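Local coordinates for inositol monophosphatase family protein (PDB 4I3Y), which probably hydrolyses inositol monophosphate to inositol and phosphate in a magnesium-dependent reaction that lithium inhibits, at residues C20-L23 with K24-N28. Sequence-based numbering, arbitrary orientation.
Sequences CSWL and KQIDN
One face of the Trp22 indole is shared by two side chains from the next helical turn. Ile26 CD1 sits over the six-membered ring, 4.0 Å from its centroid in a CH-pi contact and displaced toward the rim, nearest CZ2 at 3.6 Å. Over the CD1 corner of the same face stands Gln25 NE2, 3.4 Å from Trp22 CD1, with the amide plane turned 47° from the ring. Phe60 of helix 51-67 meets the indole edge-to-face, and Phe63 meets it at an inclined angle.

Gln25 illustrates how a helix side chain can bend back to bond a carbonyl of the preceding turn. Its CG stands between the backbone N and the carbonyl carbon (chi1 68°), and a second bend at chi2 folds the amide back. NE2 thereby donates to Trp22 O at 3.0 Å, in the carbonyl plane and on a lone pair. The same oxygen also takes a weak bond from Ile26 N, which donates as well to Leu23 O at 3.0 Å, from above that carbonyl's plane.

Lys24 NZ and Asp27 OD2 form a salt bridge at 3.3 Å whose hydrogen bond is weak, while Tyr127 OH bonds both Lys24 NZ and Asp27 OD1. The pattern is that of an amphipathic helix, with Trp22, Leu23 and Ile26 buried and Ser21 and Asn28 exposed, kinked where the N atoms of Asp27 and Asn28 lack bonds to the turn before: in this inositol monophosphatase fold, helix 12-35 packs through Trp22 and Ile26 against helix 51-67, and through Leu23 and Ile26 against the seven-stranded sheet.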
loop_
_atom_site.group_PDB
_atom_site.type_symbol
_atom_site.label_atom_id
_atom_site.label_comp_id
_atom_site.label_asym_id
_atom_site.label_seq_id
_atom_site.Cartn_x
_atom_site.Cartn_y
_atom_site.Cartn_z
ATOM N N CYS A 20 -3.127 21.838 -13.087
ATOM C CA CYS A 20 -2.683 21.659 -11.712
ATOM C C CYS A 20 -3.584 22.418 -10.813
ATOM O O CYS A 20 -3.877 21.992 -9.707
ATOM C CB CYS A 20 -1.261 22.134 -11.455
ATOM S SG CYS A 20 -0.019 21.091 -12.147
ATOM N N SER A 21 -4.002 23.592 -11.259
ATOM C CA SER A 21 -4.881 24.446 -10.450
ATOM C C SER A 21 -6.315 23.819 -10.236
ATOM O O SER A 21 -6.882 23.798 -9.101
ATOM C CB SER A 21 -4.881 25.841 -11.094
ATOM O OG SER A 21 -5.782 26.639 -10.388
ATOM N N TRP A 22 -6.877 23.243 -11.306
ATOM C CA TRP A 22 -8.174 22.564 -11.200
ATOM C C TRP A 22 -8.042 21.332 -10.269
ATOM O O TRP A 22 -8.892 21.111 -9.462
ATOM C CB TRP A 22 -8.726 22.154 -12.574
ATOM C CG TRP A 22 -10.036 21.408 -12.487
ATOM C CD1 TRP A 22 -11.284 21.956 -12.452
ATOM C CD2 TRP A 22 -10.230 19.971 -12.445
ATOM N NE1 TRP A 22 -12.238 20.977 -12.418
ATOM C CE2 TRP A 22 -11.636 19.748 -12.390
ATOM C CE3 TRP A 22 -9.361 18.864 -12.425
ATOM C CZ2 TRP A 22 -12.198 18.480 -12.306
ATOM C CZ3 TRP A 22 -9.924 17.584 -12.335
ATOM C CH2 TRP A 22 -11.349 17.409 -12.289
ATOM N N LEU A 23 -6.947 20.582 -10.399
ATOM C CA LEU A 23 -6.680 19.407 -9.559
ATOM C C LEU A 23 -6.544 19.768 -8.104
ATOM O O LEU A 23 -7.250 19.216 -7.251
ATOM C CB LEU A 23 -5.423 18.717 -10.029
ATOM C CG LEU A 23 -5.353 17.354 -10.698
ATOM C CD1 LEU A 23 -6.665 16.740 -11.214
ATOM C CD2 LEU A 23 -4.235 17.290 -11.713
ATOM N N LYS A 24 -5.666 20.732 -7.808
ATOM C CA LYS A 24 -5.510 21.181 -6.438
ATOM C C LYS A 24 -6.785 21.771 -5.840
ATOM O O LYS A 24 -7.032 21.630 -4.642
ATOM C CB LYS A 24 -4.295 22.124 -6.267
ATOM C CG LYS A 24 -2.940 21.449 -6.513
ATOM C CD LYS A 24 -2.612 20.271 -5.569
ATOM C CE LYS A 24 -2.712 20.520 -4.043
ATOM N NZ LYS A 24 -2.583 19.186 -3.305
ATOM N N GLN A 25 -7.642 22.379 -6.637
ATOM C CA GLN A 25 -8.909 22.874 -6.042
ATOM C C GLN A 25 -10.035 21.806 -5.921
ATOM O O GLN A 25 -11.107 22.046 -5.358
ATOM C CB GLN A 25 -9.382 24.077 -6.820
ATOM C CG GLN A 25 -9.839 23.758 -8.220
ATOM C CD GLN A 25 -11.296 23.320 -8.231
ATOM O OE1 GLN A 25 -12.111 23.862 -7.456
ATOM N NE2 GLN A 25 -11.638 22.303 -9.090
ATOM N N ILE A 26 -9.787 20.606 -6.438
ATOM C CA ILE A 26 -10.650 19.473 -6.144
ATOM C C ILE A 26 -10.455 18.992 -4.633
ATOM O O ILE A 26 -11.324 18.362 -4.099
ATOM C CB ILE A 26 -10.437 18.346 -7.211
ATOM C CG1 ILE A 26 -11.762 17.731 -7.670
ATOM C CG2 ILE A 26 -9.477 17.289 -6.701
ATOM C CD1 ILE A 26 -12.499 18.555 -8.696
ATOM N N ASP A 27 -9.348 19.327 -3.965
ATOM C CA ASP A 27 -9.218 19.178 -2.505
ATOM C C ASP A 27 -10.390 19.784 -1.702
ATOM O O ASP A 27 -10.733 19.294 -0.646
ATOM C CB ASP A 27 -7.976 19.929 -2.060
ATOM C CG ASP A 27 -6.691 19.250 -2.516
ATOM O OD1 ASP A 27 -6.749 18.251 -3.261
ATOM O OD2 ASP A 27 -5.619 19.716 -2.117
ATOM N N ASN A 28 -10.964 20.878 -2.207
ATOM C CA ASN A 28 -12.062 21.578 -1.563
ATOM C C ASN A 28 -13.375 20.818 -1.760
ATOM O O ASN A 28 -14.258 20.861 -0.908
ATOM C CB ASN A 28 -12.167 22.996 -2.116
ATOM C CG ASN A 28 -10.924 23.812 -1.827
ATOM O OD1 ASN A 28 -10.301 23.657 -0.809
ATOM N ND2 ASN A 28 -10.553 24.640 -2.736
#